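Local structure of prolyl-ACP dehydrogenase (Oscillatoria sp., 4IRN) at residues 89-94 / 134-139; 145-150 / 154-159; 299-304 / 372-377. The protein probably oxidises prolyl groups carried on an acyl carrier protein, using FAD as cofactor, in the biosynthesis of the cyanotoxin anatoxin-a. All blocks are in the same frame, centred on the assembly; numbering follows the deposited sequence.

Interactions 1 and 2 are neighbours in the chain, their centres 11 Å apart, and share the pair of consecutive helices 118-138 and 141-153: Leu135 of the one packs on Tyr147 and Leu148 of the other. Interaction 1 is partly buried and made almost wholly of apolar side-chain packing, a loop resting on a helix end. Interaction 2 lies at the surface, where helix 141-153 gives way to a sheet strand, and combines an aromatic face with weak backbone bonds. Interaction 3 is buried, its centre about 44 Å from theirs, between two helices of the C-terminal region; it adds an aromatic stack, an ordered water and the FAD phosphates, at a site completed by another subunit.

Interaction 1: residues 89-94 / 134-139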
loop_
_atom_site.group_PDB
_atom_site.type_symbol
_atom_site.label_atom_id
_atom_site.label_comp_id
_atom_site.label_asym_id
_atom_site.label_seq_id
_atom_site.Cartn_x
_atom_site.Cartn_y
_atom_site.Cartn_z
ATOM N N PRO A 89 -1.637 -36.263 -9.852
ATOM C CA PRO A 89 -0.845 -35.974 -11.058
ATOM C C PRO A 89 -0.004 -37.168 -11.547
ATOM O O PRO A 89 0.734 -37.039 -12.521
ATOM C CB PRO A 89 0.040 -34.808 -10.606
ATOM C CG PRO A 89 0.164 -34.955 -9.131
ATOM C CD PRO A 89 -0.866 -35.926 -8.635
ATOM N N ILE A 90 -0.090 -38.317 -10.852
ATOM C CA ILE A 90 0.682 -39.538 -11.131
ATOM C C ILE A 90 -0.037 -40.443 -12.142
ATOM O O ILE A 90 -1.239 -40.692 -11.973
ATOM C CB ILE A 90 1.013 -40.312 -9.807
ATOM C CG1 ILE A 90 1.445 -39.371 -8.640
ATOM C CG2 ILE A 90 2.011 -41.462 -10.018
ATOM C CD1 ILE A 90 2.701 -38.452 -8.859
ATOM N N PRO A 91 0.675 -40.968 -13.179
ATOM C CA PRO A 91 0.007 -41.881 -14.126
ATOM C C PRO A 91 -0.445 -43.170 -13.447
ATOM O O PRO A 91 0.179 -43.627 -12.493
ATOM C CB PRO A 91 1.047 -42.129 -15.224
ATOM C CG PRO A 91 2.308 -41.543 -14.746
ATOM C CD PRO A 91 2.099 -40.760 -13.512
ATOM N N ALA A 92 -1.570 -43.722 -13.922
ATOM C CA ALA A 92 -2.210 -44.933 -13.411
ATOM C C ALA A 92 -1.289 -46.166 -13.391
ATOM O O ALA A 92 -1.505 -47.058 -12.576
ATOM C CB ALA A 92 -3.482 -45.217 -14.189
ATOM N N ARG A 93 -0.232 -46.175 -14.241
ATOM C CA ARG A 93 0.807 -47.207 -14.367
ATOM C C ARG A 93 1.533 -47.432 -13.025
ATOM O O ARG A 93 1.936 -48.565 -12.729
ATOM C CB ARG A 93 1.839 -46.764 -15.434
ATOM C CG ARG A 93 2.913 -47.797 -15.759
ATOM C CD ARG A 93 4.038 -47.229 -16.584
ATOM N NE ARG A 93 5.053 -48.244 -16.873
ATOM C CZ ARG A 93 5.056 -49.012 -17.958
ATOM N NH1 ARG A 93 4.090 -48.900 -18.862
ATOM N NH2 ARG A 93 6.024 -49.899 -18.146
ATOM N N TYR A 94 1.736 -46.324 -12.250
ATOM C CA TYR A 94 2.416 -46.272 -10.957
ATOM C C TYR A 94 1.395 -46.173 -9.819
ATOM O O TYR A 94 1.714 -45.695 -8.730
ATOM C CB TYR A 94 3.435 -45.104 -10.932
ATOM C CG TYR A 94 4.413 -45.106 -12.093
ATOM C CD1 TYR A 94 5.382 -46.099 -12.216
ATOM C CD2 TYR A 94 4.395 -44.095 -13.047
ATOM C CE1 TYR A 94 6.271 -46.115 -13.291
ATOM C CE2 TYR A 94 5.284 -44.098 -14.123
ATOM C CZ TYR A 94 6.217 -45.112 -14.243
ATOM O OH TYR A 94 7.086 -45.126 -15.307
ATOM N N PRO A 134 9.545 -34.680 -9.191
ATOM C CA PRO A 134 10.910 -34.844 -9.728
ATOM C C PRO A 134 11.281 -36.314 -9.999
ATOM O O PRO A 134 12.016 -36.582 -10.956
ATOM C CB PRO A 134 11.800 -34.230 -8.645
ATOM C CG PRO A 134 10.992 -34.270 -7.414
ATOM C CD PRO A 134 9.578 -34.069 -7.846
ATOM N N LEU A 135 10.762 -37.262 -9.176
ATOM C CA LEU A 135 10.960 -38.712 -9.334
ATOM C C LEU A 135 10.302 -39.206 -10.645
ATOM O O LEU A 135 10.898 -40.006 -11.362
ATOM C CB LEU A 135 10.412 -39.475 -8.099
ATOM C CG LEU A 135 10.356 -41.018 -8.116
ATOM C CD1 LEU A 135 11.723 -41.636 -8.336
ATOM C CD2 LEU A 135 9.787 -41.542 -6.821
ATOM N N LEU A 136 9.089 -38.704 -10.958
ATOM C CA LEU A 136 8.357 -39.058 -12.172
ATOM C C LEU A 136 9.090 -38.565 -13.437
ATOM O O LEU A 136 9.153 -39.290 -14.436
ATOM C CB LEU A 136 6.909 -38.504 -12.097
ATOM C CG LEU A 136 6.015 -38.647 -13.347
ATOM C CD1 LEU A 136 5.713 -40.102 -13.652
ATOM C CD2 LEU A 136 4.733 -37.883 -13.179
ATOM N N THR A 137 9.664 -37.349 -13.364
ATOM C CA THR A 137 10.369 -36.685 -14.459
ATOM C C THR A 137 11.803 -37.171 -14.669
ATOM O O THR A 137 12.165 -37.478 -15.803
ATOM C CB THR A 137 10.264 -35.163 -14.295
ATOM O OG1 THR A 137 8.881 -34.821 -14.174
ATOM C CG2 THR A 137 10.894 -34.383 -15.456
ATOM N N PHE A 138 12.613 -37.233 -13.602
ATOM C CA PHE A 138 14.027 -37.603 -13.709
ATOM C C PHE A 138 14.397 -39.058 -13.375
ATOM O O PHE A 138 15.511 -39.491 -13.683
ATOM C CB PHE A 138 14.898 -36.609 -12.917
ATOM C CG PHE A 138 14.730 -35.165 -13.341
ATOM C CD1 PHE A 138 15.516 -34.624 -14.352
ATOM C CD2 PHE A 138 13.799 -34.343 -12.716
ATOM C CE1 PHE A 138 15.358 -33.295 -14.744
ATOM C CE2 PHE A 138 13.642 -33.018 -13.113
ATOM C CZ PHE A 138 14.424 -32.502 -14.122
ATOM N N GLY A 139 13.485 -39.790 -12.752
ATOM C CA GLY A 139 13.729 -41.171 -12.359
ATOM C C GLY A 139 13.738 -42.156 -13.507
ATOM O O GLY A 139 13.044 -41.965 -14.514
#
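Leu136, on the last turn of helix 118-138, sets both its methyl groups against Pro89, Pro91 and Tyr94, in the loop between helices 74-83 and 101-114. The contact belongs to the helical N-terminal domain of the acyl-CoA dehydrogenase fold and joins that loop to a helix end by apolar packing. At Pro134, where the helix is kinked, the ring turns to another side and meets Ile271 of helix 268-282. Leu135 likewise leaves the loop to its neighbour and packs on Tyr147 and Leu148 of helix 141-153. Leu136 carries the whole contact from the helix side. Its CG lies anti to the backbone N (chi1 174°), which sends the fork of the side chain to the loop although CB starts off along its flank. CD1 packs against the CG–CD side of the Pro91 ring, 3.7 Å from Pro91 CD. The same methyl comes to 4.0 Å from CE2 of Tyr94, approaching that ring at a slant. CD2 shares the contact with Pro91 CD, at 3.9 Å, and also reaches to 4.1 Å from the carbonyl oxygen of Pro89. On the loop side, Tyr94 N donates to Pro91 O at 3.1 Å, closing a short 3-10 turn that brings proline and tyrosine to the same leucine. Beyond Leu136 the helix runs out. Thr137 lays its CG2 over one face of the Phe138 ring, toward the rim, and the Phe138 ring meets His274 edge-to-face. Phe138 N is bonded to Pro134 O at 2.8 Å; Gly139, the first residue to leave helical geometry, still gives its N to Leu135 O at 2.9 Å.

Interaction 2: residues 145-150 / 154-159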
loop_
_atom_site.group_PDB
_atom_site.type_symbol
_atom_site.label_atom_id
_atom_site.label_comp_id
_atom_site.label_asym_id
_atom_site.label_seq_id
_atom_site.Cartn_x
_atom_site.Cartn_y
_atom_site.Cartn_z
ATOM N N GLU A 145 9.163 -47.479 -10.876
ATOM C CA GLU A 145 8.438 -48.720 -10.589
ATOM C C GLU A 145 8.512 -49.151 -9.132
ATOM O O GLU A 145 7.557 -49.728 -8.631
ATOM C CB GLU A 145 8.930 -49.857 -11.492
ATOM C CG GLU A 145 8.311 -49.891 -12.876
ATOM C CD GLU A 145 9.117 -50.663 -13.897
ATOM O OE1 GLU A 145 10.042 -51.410 -13.506
ATOM O OE2 GLU A 145 8.814 -50.537 -15.103
ATOM N N LYS A 146 9.630 -48.871 -8.460
ATOM C CA LYS A 146 9.828 -49.204 -7.049
ATOM C C LYS A 146 9.226 -48.177 -6.094
ATOM O O LYS A 146 8.474 -48.560 -5.198
ATOM C CB LYS A 146 11.316 -49.433 -6.734
ATOM C CG LYS A 146 11.608 -49.774 -5.273
ATOM C CD LYS A 146 13.102 -49.860 -5.028
ATOM C CE LYS A 146 13.423 -50.211 -3.603
ATOM N NZ LYS A 146 14.893 -50.299 -3.395
ATOM N N TYR A 147 9.578 -46.883 -6.257
ATOM C CA TYR A 147 9.174 -45.828 -5.325
ATOM C C TYR A 147 7.826 -45.138 -5.526
ATOM O O TYR A 147 7.166 -44.823 -4.534
ATOM C CB TYR A 147 10.306 -44.819 -5.110
ATOM C CG TYR A 147 11.542 -45.410 -4.462
ATOM C CD1 TYR A 147 11.517 -45.857 -3.141
ATOM C CD2 TYR A 147 12.749 -45.469 -5.147
ATOM C CE1 TYR A 147 12.658 -46.374 -2.533
ATOM C CE2 TYR A 147 13.899 -45.981 -4.549
ATOM C CZ TYR A 147 13.849 -46.437 -3.240
ATOM O OH TYR A 147 14.985 -46.946 -2.649
ATOM N N LEU A 148 7.416 -44.899 -6.769
ATOM C CA LEU A 148 6.165 -44.201 -7.062
ATOM C C LEU A 148 4.914 -44.909 -6.592
ATOM O O LEU A 148 4.094 -44.260 -5.958
ATOM C CB LEU A 148 6.038 -43.786 -8.526
ATOM C CG LEU A 148 6.630 -42.450 -8.938
ATOM C CD1 LEU A 148 6.380 -42.220 -10.417
ATOM C CD2 LEU A 148 6.034 -41.294 -8.134
ATOM N N PRO A 149 4.751 -46.236 -6.818
ATOM C CA PRO A 149 3.548 -46.909 -6.308
ATOM C C PRO A 149 3.435 -46.842 -4.781
ATOM O O PRO A 149 2.327 -46.745 -4.246
ATOM C CB PRO A 149 3.711 -48.343 -6.824
ATOM C CG PRO A 149 4.607 -48.235 -7.987
ATOM C CD PRO A 149 5.587 -47.183 -7.582
ATOM N N LEU A 150 4.585 -46.829 -4.090
ATOM C CA LEU A 150 4.651 -46.743 -2.626
ATOM C C LEU A 150 4.174 -45.404 -2.078
ATOM O O LEU A 150 3.446 -45.384 -1.088
ATOM C CB LEU A 150 6.072 -47.013 -2.129
ATOM C CG LEU A 150 6.530 -48.456 -2.114
ATOM C CD1 LEU A 150 8.002 -48.523 -1.890
ATOM C CD2 LEU A 150 5.823 -49.251 -1.018
ATOM N N GLY A 154 1.076 -46.894 -1.097
ATOM C CA GLY A 154 1.692 -47.704 -0.047
ATOM C C GLY A 154 1.787 -47.110 1.346
ATOM O O GLY A 154 2.252 -47.784 2.269
ATOM N N GLY A 155 1.357 -45.863 1.514
ATOM C CA GLY A 155 1.422 -45.217 2.821
ATOM C C GLY A 155 2.809 -44.695 3.154
ATOM O O GLY A 155 3.089 -44.352 4.308
ATOM N N TRP A 156 3.683 -44.642 2.134
ATOM C CA TRP A 156 5.027 -44.113 2.239
ATOM C C TRP A 156 4.952 -42.604 2.114
ATOM O O TRP A 156 4.215 -42.090 1.266
ATOM C CB TRP A 156 5.933 -44.712 1.158
ATOM C CG TRP A 156 6.705 -45.927 1.595
ATOM C CD1 TRP A 156 6.223 -47.014 2.268
ATOM C CD2 TRP A 156 8.086 -46.200 1.332
ATOM N NE1 TRP A 156 7.233 -47.921 2.485
ATOM C CE2 TRP A 156 8.388 -47.448 1.920
ATOM C CE3 TRP A 156 9.110 -45.495 0.674
ATOM C CZ2 TRP A 156 9.667 -48.016 1.856
ATOM C CZ3 TRP A 156 10.380 -46.056 0.615
ATOM C CH2 TRP A 156 10.645 -47.303 1.192
ATOM N N ILE A 157 5.673 -41.901 2.997
ATOM C CA ILE A 157 5.725 -40.449 3.001
ATOM C C ILE A 157 7.109 -40.005 2.556
ATOM O O ILE A 157 8.102 -40.678 2.840
ATOM C CB ILE A 157 5.293 -39.887 4.382
ATOM C CG1 ILE A 157 3.803 -40.157 4.612
ATOM C CG2 ILE A 157 5.572 -38.401 4.528
ATOM C CD1 ILE A 157 3.486 -40.898 5.840
ATOM N N ALA A 158 7.167 -38.911 1.799
ATOM C CA ALA A 158 8.434 -38.405 1.305
ATOM C C ALA A 158 8.747 -36.988 1.798
ATOM O O ALA A 158 7.838 -36.201 2.079
ATOM C CB ALA A 158 8.489 -38.485 -0.213
ATOM N N SER A 159 10.048 -36.701 1.938
ATOM C CA SER A 159 10.595 -35.429 2.367
ATOM C C SER A 159 11.573 -34.926 1.325
ATOM O O SER A 159 12.228 -35.720 0.642
ATOM C CB SER A 159 11.296 -35.572 3.714
ATOM O OG SER A 159 10.355 -35.609 4.771
#
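The indole of Trp156 carries Leu150 on one face, and its CZ3 meets the edge of the Tyr147 ring. Leu150 CD1 stands almost on the normal of the six-membered ring, 3.9 Å from its centroid and only 7° off, a clear CH-pi contact. CD2 of the same leucine lies 4.0 Å from Trp156 NE1, over the pyrrole part, while Leu150 CB is 3.9 Å from Trp156 CG. The two side chains thus run alongside each other, pointing the same way, with the whole leucine fork spread across the indole. Trp156 CZ3 comes near the plane of the Tyr147 ring, 3.9 Å from CE1. One face of that tyrosine is partly covered by Lys146 CD, near the rim, and its hydroxyl is hydrogen-bonded to Glu224 and Asn260. This is where the N-terminal helical part of the acyl-CoA dehydrogenase fold passes into the beta-sheet part: helix 141-153 ends, two glycines turn the chain, and strand 158-161 sets out along strand 202-208. Gly155 takes a positive phi of 79°, which brings Trp156 back alongside the helix just left. The turn is held weakly at the carbonyl of Leu150, whose oxygen receives Gly154 N at 2.8 Å with a bent N-H...O angle and Trp156 N at 3.3 Å more nearly straight (158°), both weak bonds. From Ile157 onward the chain departs from the helix, bonding through its backbone to Asp201 and Leu202.

Interaction 3: residues 299-304 / 372-377; sequences IRYARS and IEIHGA. With FAD (flavin-adenine dinucleotide), chain J.
Aromatic stacking joins Tyr301 of helix 285-304 to His375 at the end of helix 350-375. The rings form an offset stack, centroids 4.2 Å apart and planes inclined by 23°, with His375 CD2 over the tyrosine face 3.5 Å from Tyr301 CG. With chi1 at -163°, Tyr301 CG lies opposite the backbone N, carrying the ring toward helix 350-375. The rotation of the imidazole is fixed by a hydrogen bond between its ND1 and the carbonyl oxygen of Ala371, one turn earlier. Apolar packing continues beside the stack: Ile374 CG2 touches Ala302 CB and Tyr301 CD2, each at 4.4 Å. The polar contacts centre on a water in the plane of the tyrosine ring. It accepts from Tyr301 OH at 2.6 Å and donates to His375 O and to O2A of an FAD phosphate. A direct backbone bond reaches the other phosphate, Ala377 N to FAD O1P at 3.0 Å. Gly376, with positive phi, turns the chain out of the helix so that this N-H faces the phosphate. The cofactor is shared between subunits, for His160, Ala162, Thr163, Ser169, Thr195 and Phe398 of the second subunit also bond to it. In this C-terminal helical region of the fold, the stack holds the Tyr301 hydroxyl at the water that bridges to FAD O2A, while the turn after helix 350-375 presents Ala377 N to FAD O1P; within these two segments, the phosphates are met by a backbone N-H and a water rather than by a cationic side chain.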
loop_
_atom_site.group_PDB
_atom_site.type_symbol
_atom_site.label_atom_id
_atom_site.label_comp_id
_atom_site.label_asym_id
_atom_site.label_seq_id
_atom_site.Cartn_x
_atom_site.Cartn_y
_atom_site.Cartn_z
ATOM N N ILE A 299 -18.493 -12.482 4.491
ATOM C CA ILE A 299 -19.721 -11.891 3.913
ATOM C C ILE A 299 -20.880 -12.194 4.877
ATOM O O ILE A 299 -21.584 -11.274 5.283
ATOM C CB ILE A 299 -20.039 -12.343 2.448
ATOM C CG1 ILE A 299 -18.969 -11.850 1.465
ATOM C CG2 ILE A 299 -21.420 -11.829 2.006
ATOM C CD1 ILE A 299 -18.931 -12.552 0.120
ATOM N N ARG A 300 -21.029 -13.482 5.281
ATOM C CA ARG A 300 -22.051 -13.931 6.227
ATOM C C ARG A 300 -22.036 -13.078 7.494
ATOM O O ARG A 300 -23.089 -12.600 7.904
ATOM C CB ARG A 300 -21.865 -15.419 6.590
ATOM C CG ARG A 300 -22.452 -16.388 5.574
ATOM C CD ARG A 300 -22.421 -17.823 6.073
ATOM N NE ARG A 300 -21.757 -18.723 5.128
ATOM C CZ ARG A 300 -20.753 -19.536 5.443
ATOM N NH1 ARG A 300 -20.242 -19.527 6.669
ATOM N NH2 ARG A 300 -20.199 -20.306 4.517
ATOM N N TYR A 301 -20.838 -12.857 8.088
ATOM C CA TYR A 301 -20.671 -12.048 9.304
ATOM C C TYR A 301 -20.988 -10.559 9.076
ATOM O O TYR A 301 -21.631 -9.934 9.926
ATOM C CB TYR A 301 -19.264 -12.222 9.901
ATOM C CG TYR A 301 -19.181 -11.750 11.330
ATOM C CD1 TYR A 301 -19.573 -12.577 12.379
ATOM C CD2 TYR A 301 -18.719 -10.470 11.639
ATOM C CE1 TYR A 301 -19.521 -12.140 13.701
ATOM C CE2 TYR A 301 -18.653 -10.025 12.959
ATOM C CZ TYR A 301 -19.061 -10.865 13.987
ATOM O OH TYR A 301 -19.006 -10.465 15.296
ATOM N N ALA A 302 -20.546 -9.999 7.928
ATOM C CA ALA A 302 -20.787 -8.596 7.577
ATOM C C ALA A 302 -22.277 -8.303 7.333
ATOM O O ALA A 302 -22.725 -7.167 7.518
ATOM C CB ALA A 302 -19.954 -8.203 6.370
ATOM N N ARG A 303 -23.039 -9.338 6.958
ATOM C CA ARG A 303 -24.480 -9.252 6.746
ATOM C C ARG A 303 -25.257 -9.538 8.042
ATOM O O ARG A 303 -26.276 -8.903 8.289
ATOM C CB ARG A 303 -24.896 -10.213 5.642
ATOM C CG ARG A 303 -24.333 -9.849 4.258
ATOM C CD ARG A 303 -24.845 -10.845 3.245
ATOM N NE ARG A 303 -26.245 -10.497 2.978
ATOM C CZ ARG A 303 -27.013 -10.979 2.009
ATOM N NH1 ARG A 303 -26.536 -11.878 1.157
ATOM N NH2 ARG A 303 -28.267 -10.562 1.880
ATOM N N SER A 304 -24.762 -10.476 8.863
ATOM C CA SER A 304 -25.365 -10.884 10.135
ATOM C C SER A 304 -25.116 -9.908 11.277
ATOM O O SER A 304 -26.067 -9.509 11.943
ATOM C CB SER A 304 -24.880 -12.272 10.549
ATOM O OG SER A 304 -25.332 -13.272 9.650
ATOM N N ILE A 372 -10.101 -11.189 10.100
ATOM C CA ILE A 372 -9.990 -10.946 11.537
ATOM C C ILE A 372 -10.522 -9.525 11.845
ATOM O O ILE A 372 -11.239 -9.339 12.836
ATOM C CB ILE A 372 -8.529 -11.178 12.036
ATOM C CG1 ILE A 372 -8.114 -12.664 11.882
ATOM C CG2 ILE A 372 -8.339 -10.694 13.502
ATOM C CD1 ILE A 372 -6.635 -12.918 11.865
ATOM N N GLU A 373 -10.195 -8.542 10.973
ATOM C CA GLU A 373 -10.627 -7.147 11.114
ATOM C C GLU A 373 -12.145 -7.008 11.050
ATOM O O GLU A 373 -12.714 -6.362 11.922
ATOM C CB GLU A 373 -9.955 -6.247 10.075
ATOM C CG GLU A 373 -8.490 -5.955 10.364
ATOM C CD GLU A 373 -7.685 -5.453 9.179
ATOM O OE1 GLU A 373 -8.281 -5.151 8.118
ATOM O OE2 GLU A 373 -6.443 -5.374 9.307
ATOM N N ILE A 374 -12.794 -7.642 10.047
ATOM C CA ILE A 374 -14.257 -7.650 9.848
ATOM C C ILE A 374 -14.988 -8.168 11.109
ATOM O O ILE A 374 -16.000 -7.591 11.503
ATOM C CB ILE A 374 -14.634 -8.445 8.548
ATOM C CG1 ILE A 374 -14.167 -7.703 7.279
ATOM C CG2 ILE A 374 -16.132 -8.775 8.461
ATOM C CD1 ILE A 374 -13.880 -8.588 6.091
ATOM N N HIS A 375 -14.447 -9.234 11.742
ATOM C CA HIS A 375 -15.004 -9.853 12.955
ATOM C C HIS A 375 -14.736 -9.069 14.260
ATOM O O HIS A 375 -15.386 -9.337 15.271
ATOM C CB HIS A 375 -14.544 -11.315 13.085
ATOM C CG HIS A 375 -15.143 -12.230 12.062
ATOM N ND1 HIS A 375 -14.733 -12.204 10.743
ATOM C CD2 HIS A 375 -16.071 -13.199 12.212
ATOM C CE1 HIS A 375 -15.436 -13.138 10.131
ATOM N NE2 HIS A 375 -16.245 -13.769 10.974
ATOM N N GLY A 376 -13.815 -8.102 14.213
ATOM C CA GLY A 376 -13.450 -7.294 15.370
ATOM C C GLY A 376 -12.663 -8.098 16.385
ATOM O O GLY A 376 -11.870 -8.965 16.001
ATOM N N ALA A 377 -12.887 -7.835 17.694
ATOM C CA ALA A 377 -12.211 -8.559 18.789
ATOM C C ALA A 377 -12.531 -10.045 18.736
ATOM O O ALA A 377 -11.697 -10.865 19.112
ATOM C CB ALA A 377 -12.629 -7.998 20.130
HETATM P PA FAD J . -17.902 -4.504 16.335
HETATM O O1A FAD J . -18.755 -3.401 16.844
HETATM O O2A FAD J . -18.444 -5.940 16.411
HETATM O O5B FAD J . -17.398 -4.194 14.856
HETATM C C5B FAD J . -17.571 -5.145 13.787
HETATM C C4B FAD J . -16.741 -4.581 12.667
HETATM O O4B FAD J . -17.490 -3.571 11.974
HETATM C C3B FAD J . -15.436 -3.947 13.146
HETATM O O3B FAD J . -14.328 -4.606 12.552
HETATM C C2B FAD J . -15.522 -2.464 12.764
HETATM O O2B FAD J . -14.388 -2.139 11.979
HETATM C C1B FAD J . -16.761 -2.363 11.872
HETATM N N9A FAD J . -17.652 -1.260 12.215
HETATM C C8A FAD J . -18.581 -1.222 13.225
HETATM N N7A FAD J . -19.200 -0.072 13.352
HETATM C C5A FAD J . -18.643 0.711 12.345
HETATM C C6A FAD J . -18.872 2.047 11.941
HETATM N N6A FAD J . -19.705 2.884 12.557
HETATM N N1A FAD J . -18.163 2.508 10.886
HETATM C C2A FAD J . -17.288 1.693 10.297
HETATM N N3A FAD J . -16.986 0.429 10.597
HETATM C C4A FAD J . -17.697 -0.013 11.635
HETATM N N1 FAD J . -13.762 -3.514 26.366
HETATM C C2 FAD J . -14.020 -3.054 27.653
HETATM O O2 FAD J . -15.021 -2.389 27.912
HETATM N N3 FAD J . -13.152 -3.346 28.681
HETATM C C4 FAD J . -11.994 -4.075 28.562
HETATM O O4 FAD J . -11.290 -4.275 29.551
HETATM C C4X FAD J . -11.719 -4.570 27.204
HETATM N N5 FAD J . -10.644 -5.306 27.017
HETATM C C5X FAD J . -10.414 -5.807 25.737
HETATM C C6 FAD J . -9.269 -6.576 25.522
HETATM C C7 FAD J . -8.969 -7.103 24.272
HETATM C C7M FAD J . -7.691 -7.886 24.082
HETATM C C8 FAD J . -9.852 -6.868 23.195
HETATM C C8M FAD J . -9.583 -7.426 21.819
HETATM C C9 FAD J . -10.995 -6.104 23.406
HETATM C C9A FAD J . -11.295 -5.561 24.657
HETATM N N10 FAD J . -12.450 -4.771 24.907
HETATM C C10 FAD J . -12.674 -4.250 26.156
HETATM C "C1'" FAD J . -13.434 -4.584 23.820
HETATM C "C2'" FAD J . -12.814 -3.809 22.666
HETATM O "O2'" FAD J . -12.800 -2.411 22.949
HETATM C "C3'" FAD J . -13.530 -4.121 21.351
HETATM O "O3'" FAD J . -12.682 -4.843 20.460
HETATM C "C4'" FAD J . -14.139 -2.910 20.645
HETATM O "O4'" FAD J . -15.144 -2.411 21.528
HETATM C "C5'" FAD J . -14.748 -3.291 19.311
HETATM O "O5'" FAD J . -15.476 -4.502 19.607
HETATM P P FAD J . -16.190 -5.309 18.484
HETATM O O1P FAD J . -15.256 -6.036 17.601
HETATM O O2P FAD J . -17.266 -5.936 19.350
HETATM O O3P FAD J . -16.830 -4.272 17.451
HETATM O O HOH W 1 -17.715 -8.418 16.116
#